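Local coordinates for uncharacterized protein (PDB 4Q0Y) that is of unknown function but adopts a hot dog, thioesterase-like fold and forms a two-chain assembly, at residues 10-15 with 73-78; 89-94 with 102-107. One frame throughout, in Å; residues are numbered along the deposited sequence.

Interaction 1: 10-15 with 73-78; sequences SIDVFK and QPNLKY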
# COMPACT_ATOMS: atom_id res chain seq x y z
N SER B 10 0.57 -10.78 11.12
CA SER B 10 -0.51 -10.51 12.08
C SER B 10 -0.25 -9.21 12.83
O SER B 10 0.86 -8.67 12.77
CB SER B 10 -0.63 -11.64 13.12
OG SER B 10 0.56 -11.75 13.86
N ILE B 11 -1.29 -8.74 13.53
CA ILE B 11 -1.15 -7.66 14.50
C ILE B 11 -1.78 -8.11 15.82
O ILE B 11 -2.97 -8.31 15.88
CB ILE B 11 -1.83 -6.33 14.05
CG1 ILE B 11 -1.34 -5.85 12.68
CG2 ILE B 11 -1.63 -5.26 15.11
CD1 ILE B 11 -2.22 -4.81 12.02
N ASP B 12 -0.96 -8.26 16.86
CA ASP B 12 -1.48 -8.54 18.20
C ASP B 12 -2.02 -7.24 18.79
O ASP B 12 -1.37 -6.19 18.65
CB ASP B 12 -0.41 -9.12 19.10
CG ASP B 12 0.04 -10.47 18.64
OD1 ASP B 12 -0.82 -11.36 18.56
OD2 ASP B 12 1.24 -10.67 18.36
N VAL B 13 -3.19 -7.31 19.42
CA VAL B 13 -3.90 -6.14 19.92
C VAL B 13 -4.09 -6.28 21.43
O VAL B 13 -4.57 -7.31 21.92
CB VAL B 13 -5.26 -5.95 19.23
CG1 VAL B 13 -5.96 -4.68 19.74
CG2 VAL B 13 -5.07 -5.92 17.71
N PHE B 14 -3.72 -5.22 22.15
CA PHE B 14 -3.73 -5.16 23.61
C PHE B 14 -4.47 -3.92 24.10
O PHE B 14 -4.54 -2.92 23.37
CB PHE B 14 -2.30 -5.11 24.17
CG PHE B 14 -1.43 -6.26 23.75
CD1 PHE B 14 -0.76 -6.24 22.49
CD2 PHE B 14 -1.25 -7.36 24.58
CE1 PHE B 14 0.06 -7.29 22.10
CE2 PHE B 14 -0.43 -8.42 24.17
CZ PHE B 14 0.22 -8.38 22.94
N LYS B 15 -4.98 -3.98 25.33
CA LYS B 15 -5.69 -2.86 25.91
C LYS B 15 -4.74 -1.70 26.15
O LYS B 15 -3.64 -1.89 26.65
CB LYS B 15 -6.36 -3.27 27.22
CG LYS B 15 -7.26 -2.21 27.81
CD LYS B 15 -8.06 -2.82 28.94
CE LYS B 15 -8.95 -1.81 29.58
NZ LYS B 15 -9.89 -1.19 28.61
N GLN B 73 1.11 -4.80 18.24
CA GLN B 73 2.37 -5.43 17.84
C GLN B 73 2.18 -6.01 16.45
O GLN B 73 1.72 -7.16 16.33
CB GLN B 73 2.79 -6.50 18.85
CG GLN B 73 4.12 -7.18 18.50
CD GLN B 73 4.44 -8.33 19.44
OE1 GLN B 73 4.24 -8.24 20.66
NE2 GLN B 73 4.90 -9.43 18.87
N PRO B 74 2.50 -5.23 15.41
CA PRO B 74 2.53 -5.80 14.07
C PRO B 74 3.74 -6.71 13.93
O PRO B 74 4.87 -6.31 14.28
CB PRO B 74 2.66 -4.57 13.14
CG PRO B 74 3.24 -3.52 13.99
CD PRO B 74 2.70 -3.76 15.37
N ASN B 75 3.49 -7.93 13.47
CA ASN B 75 4.49 -8.94 13.24
C ASN B 75 4.73 -8.99 11.75
O ASN B 75 3.79 -9.12 10.97
CB ASN B 75 4.00 -10.28 13.77
CG ASN B 75 3.80 -10.24 15.26
OD1 ASN B 75 4.74 -9.97 16.00
ND2 ASN B 75 2.57 -10.41 15.70
N LEU B 76 5.98 -8.81 11.35
CA LEU B 76 6.29 -8.50 9.98
C LEU B 76 7.57 -9.10 9.45
O LEU B 76 8.40 -9.62 10.20
CB LEU B 76 6.30 -6.98 9.83
CG LEU B 76 7.27 -6.21 10.74
CD1 LEU B 76 8.69 -6.19 10.21
CD2 LEU B 76 6.73 -4.80 10.95
N LYS B 77 7.71 -8.99 8.14
CA LYS B 77 8.97 -9.29 7.44
C LYS B 77 9.41 -8.02 6.78
O LYS B 77 8.56 -7.27 6.28
CB LYS B 77 8.81 -10.38 6.38
CG LYS B 77 8.42 -11.68 7.01
CD LYS B 77 8.24 -12.83 6.05
CE LYS B 77 7.86 -14.05 6.89
NZ LYS B 77 9.05 -14.79 7.41
N TYR B 78 10.73 -7.79 6.76
CA TYR B 78 11.32 -6.68 6.05
C TYR B 78 12.56 -7.06 5.28
O TYR B 78 13.20 -8.07 5.56
CB TYR B 78 11.58 -5.53 7.04
CG TYR B 78 12.63 -5.81 8.09
CD1 TYR B 78 12.30 -6.48 9.29
CD2 TYR B 78 13.94 -5.38 7.91
CE1 TYR B 78 13.26 -6.71 10.27
CE2 TYR B 78 14.92 -5.61 8.89
CZ TYR B 78 14.57 -6.28 10.07
OH TYR B 78 15.52 -6.53 11.05
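Ser10 meets Asn75 through backbone and side chain alike. Asn75 N gives a nearly straight hydrogen bond (175°) to Ser10 O at 2.8 Å. With chi1 at 61°, Ser10 OG sits between its own backbone N and carbonyl carbon and takes a second bond from Asn75 ND2 at 3.0 Å. Ile11 faces Pro74 as a non-hydrogen-bonded pair. Its CG1 lies 4.2 Å from Pro74 CB, and Pro74 also touches Leu8 of the same strand, 4-15. Proline has no backbone N-H to give, and this position asks for none across the pair.

The pairing belongs to strands 4-15 and 68-80, antiparallel neighbours in the sheet of this hot dog, thioesterase-like fold. Strand 26-30 flanks 4-15 on its other side.

Asp12 and Gln73 close a pair of backbone bonds, Asp12 N to Gln73 O and Gln73 N to Asp12 O, both 2.9 Å. The side chains of Asp12 and Asn75 cross at about a right angle, with carboxylate and amide planes 69° apart. Asn75 ND2 reaches Asp12 OD2 at 3.0 Å, from above the carboxylate plane. The same nitrogen thus bonds both Ser10 OG and Asp12 OD2. The side chain of Gln73 is extended beyond CG, and its NE2 donates to Asn75 OD1 at 2.9 Å, in the carbonyl plane and on a lone pair. These bonds fix the flip of the Asn75 amide. Asp12 OD1 makes a salt bridge with Lys26. Phe14 completes the contact, with Gln73 CB at the edge of its ring, 4.3 Å from CE1; the ring also packs edge-to-face with Phe22.

Interaction 2: 89-94 with 102-107; sequences FLLYIL and SYIIFS
Tyr92 OH and Ser107 OG share a hydrogen bond of 2.8 Å; either hydroxyl may be the donor. With chi1 at 179°, the Ser107 hydroxyl lies opposite its own backbone N and meets the phenol oxygen. Backbone bonds continue the pairing. Tyr92 and Ile105 exchange two, as do Leu94 and Tyr103. Ser107 N adds one to Leu90 O at 2.9 Å, and a water bound to Ser107 O reaches the same Leu90 O weakly.

Beside Tyr92, Ile105 CG2 touches ring atom CD2 at 3.8 Å. The other face of the hairpin carries Leu91, Ile93, Ile104 and Phe106. Leu91 CD2 stands over the Phe106 ring in a CH-pi contact, 3.6 Å from the ring centroid. Phe106 turns an edge to the face of Phe89, a T-shaped pair with planes at 84° and centroids 5.5 Å apart. The side chains of Ile93 and Ile104 lie side by side, pointing the same way, with Ile93 CD1 3.8 Å from Ile104 CG1.

This antiparallel hairpin lies mid-sheet, between strands 68-80 and 112-115. His71 of the former stacks on Tyr92. Met43 of helix 33-44 touches Phe89, Leu91 and Phe106, and Phe39 adds to Leu91, so the helix packs on that apolar face.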
# COMPACT_ATOMS: atom_id res chain seq x y z
N PHE B 89 7.06 -4.29 15.58
CA PHE B 89 7.04 -2.98 16.26
C PHE B 89 6.13 -3.09 17.47
O PHE B 89 5.25 -3.94 17.52
CB PHE B 89 6.53 -1.84 15.37
CG PHE B 89 7.44 -1.50 14.23
CD1 PHE B 89 8.72 -1.02 14.48
CD2 PHE B 89 7.00 -1.62 12.92
CE1 PHE B 89 9.58 -0.70 13.42
CE2 PHE B 89 7.85 -1.30 11.86
CZ PHE B 89 9.13 -0.86 12.10
N LEU B 90 6.38 -2.24 18.46
CA LEU B 90 5.51 -2.07 19.61
C LEU B 90 5.00 -0.63 19.50
O LEU B 90 5.78 0.32 19.60
CB LEU B 90 6.25 -2.29 20.92
CG LEU B 90 6.88 -3.68 21.08
CD1 LEU B 90 7.64 -3.76 22.38
CD2 LEU B 90 5.81 -4.76 21.01
N LEU B 91 3.70 -0.49 19.24
CA LEU B 91 3.08 0.81 18.97
C LEU B 91 1.93 1.07 19.91
O LEU B 91 1.23 0.15 20.32
CB LEU B 91 2.57 0.87 17.54
CG LEU B 91 3.52 0.44 16.42
CD1 LEU B 91 2.76 0.41 15.11
CD2 LEU B 91 4.70 1.39 16.34
N TYR B 92 1.71 2.35 20.21
CA TYR B 92 0.43 2.83 20.79
C TYR B 92 -0.31 3.48 19.64
O TYR B 92 0.27 4.29 18.91
CB TYR B 92 0.64 3.84 21.93
CG TYR B 92 1.77 3.51 22.92
CD1 TYR B 92 2.02 2.19 23.35
CD2 TYR B 92 2.53 4.53 23.47
CE1 TYR B 92 3.05 1.90 24.24
CE2 TYR B 92 3.56 4.26 24.37
CZ TYR B 92 3.82 2.94 24.75
OH TYR B 92 4.81 2.66 25.64
N ILE B 93 -1.59 3.16 19.48
CA ILE B 93 -2.38 3.74 18.39
C ILE B 93 -3.65 4.36 18.94
O ILE B 93 -4.31 3.75 19.78
CB ILE B 93 -2.61 2.72 17.24
CG1 ILE B 93 -3.12 3.43 16.00
CG2 ILE B 93 -3.56 1.60 17.66
CD1 ILE B 93 -2.82 2.67 14.72
N LEU B 94 -3.93 5.59 18.49
CA LEU B 94 -5.11 6.36 18.89
C LEU B 94 -5.82 6.73 17.60
O LEU B 94 -5.28 7.51 16.81
CB LEU B 94 -4.68 7.59 19.66
CG LEU B 94 -3.91 7.35 20.94
CD1 LEU B 94 -3.32 8.67 21.45
CD2 LEU B 94 -4.79 6.70 21.99
N SER B 102 -5.65 10.69 13.68
CA SER B 102 -5.14 9.55 14.42
C SER B 102 -3.68 9.74 14.74
O SER B 102 -3.02 10.55 14.10
CB SER B 102 -5.33 8.25 13.62
OG SER B 102 -6.70 8.02 13.36
N TYR B 103 -3.20 8.97 15.71
CA TYR B 103 -1.80 9.02 16.16
C TYR B 103 -1.21 7.62 16.27
O TYR B 103 -1.87 6.71 16.75
CB TYR B 103 -1.68 9.70 17.50
CG TYR B 103 -2.17 11.13 17.48
CD1 TYR B 103 -3.52 11.43 17.62
CD2 TYR B 103 -1.30 12.17 17.26
CE1 TYR B 103 -3.98 12.75 17.58
CE2 TYR B 103 -1.74 13.50 17.22
CZ TYR B 103 -3.08 13.78 17.38
OH TYR B 103 -3.50 15.09 17.32
N ILE B 104 0.06 7.50 15.86
CA ILE B 104 0.86 6.29 16.08
C ILE B 104 2.10 6.72 16.87
O ILE B 104 2.80 7.64 16.45
CB ILE B 104 1.27 5.63 14.75
CG1 ILE B 104 0.01 5.10 14.05
CG2 ILE B 104 2.31 4.52 14.99
CD1 ILE B 104 0.22 4.67 12.61
N ILE B 105 2.35 6.07 18.01
CA ILE B 105 3.50 6.36 18.86
C ILE B 105 4.33 5.08 18.95
O ILE B 105 3.79 4.01 19.19
CB ILE B 105 3.05 6.78 20.28
CG1 ILE B 105 2.16 8.04 20.24
CG2 ILE B 105 4.25 7.00 21.21
CD1 ILE B 105 1.40 8.27 21.53
N PHE B 106 5.64 5.20 18.80
CA PHE B 106 6.53 4.03 18.90
C PHE B 106 6.88 3.87 20.37
O PHE B 106 7.52 4.74 20.95
CB PHE B 106 7.76 4.21 18.01
CG PHE B 106 7.48 4.00 16.55
CD1 PHE B 106 6.79 4.95 15.82
CD2 PHE B 106 7.86 2.82 15.92
CE1 PHE B 106 6.49 4.74 14.48
CE2 PHE B 106 7.57 2.61 14.57
CZ PHE B 106 6.90 3.57 13.85
N SER B 107 6.44 2.76 20.98
CA SER B 107 6.62 2.45 22.40
C SER B 107 8.09 2.48 22.78
O SER B 107 8.94 1.97 22.04
CB SER B 107 6.07 1.05 22.74
OG SER B 107 6.27 0.75 24.12
O HOH W 1 9.09 1.22 19.38

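Interactions 1 and 2 are two pairings in one antiparallel sheet, with centres 11 Å apart. Strands 68-80 and 83-95 are neighbours and join them. A probable hydrogen bond runs between Pro74 O and Phe89 N at 3.3 Å. Leu76 CD2 packs on Phe89 CD2 at 3.7 Å, and Gln73 CG lies 3.6 Å from Phe89 O. Phe89 thus links interaction 2, to which it belongs, with residues 73-78 of interaction 1. Along the chain they are in series: 10-15 pairs with 73-78 before 89-94 opens the hairpin with 102-107. Bound cadmium ions lie about 9 Å from the side chains of Ser10 and Ser102. No active site has been established.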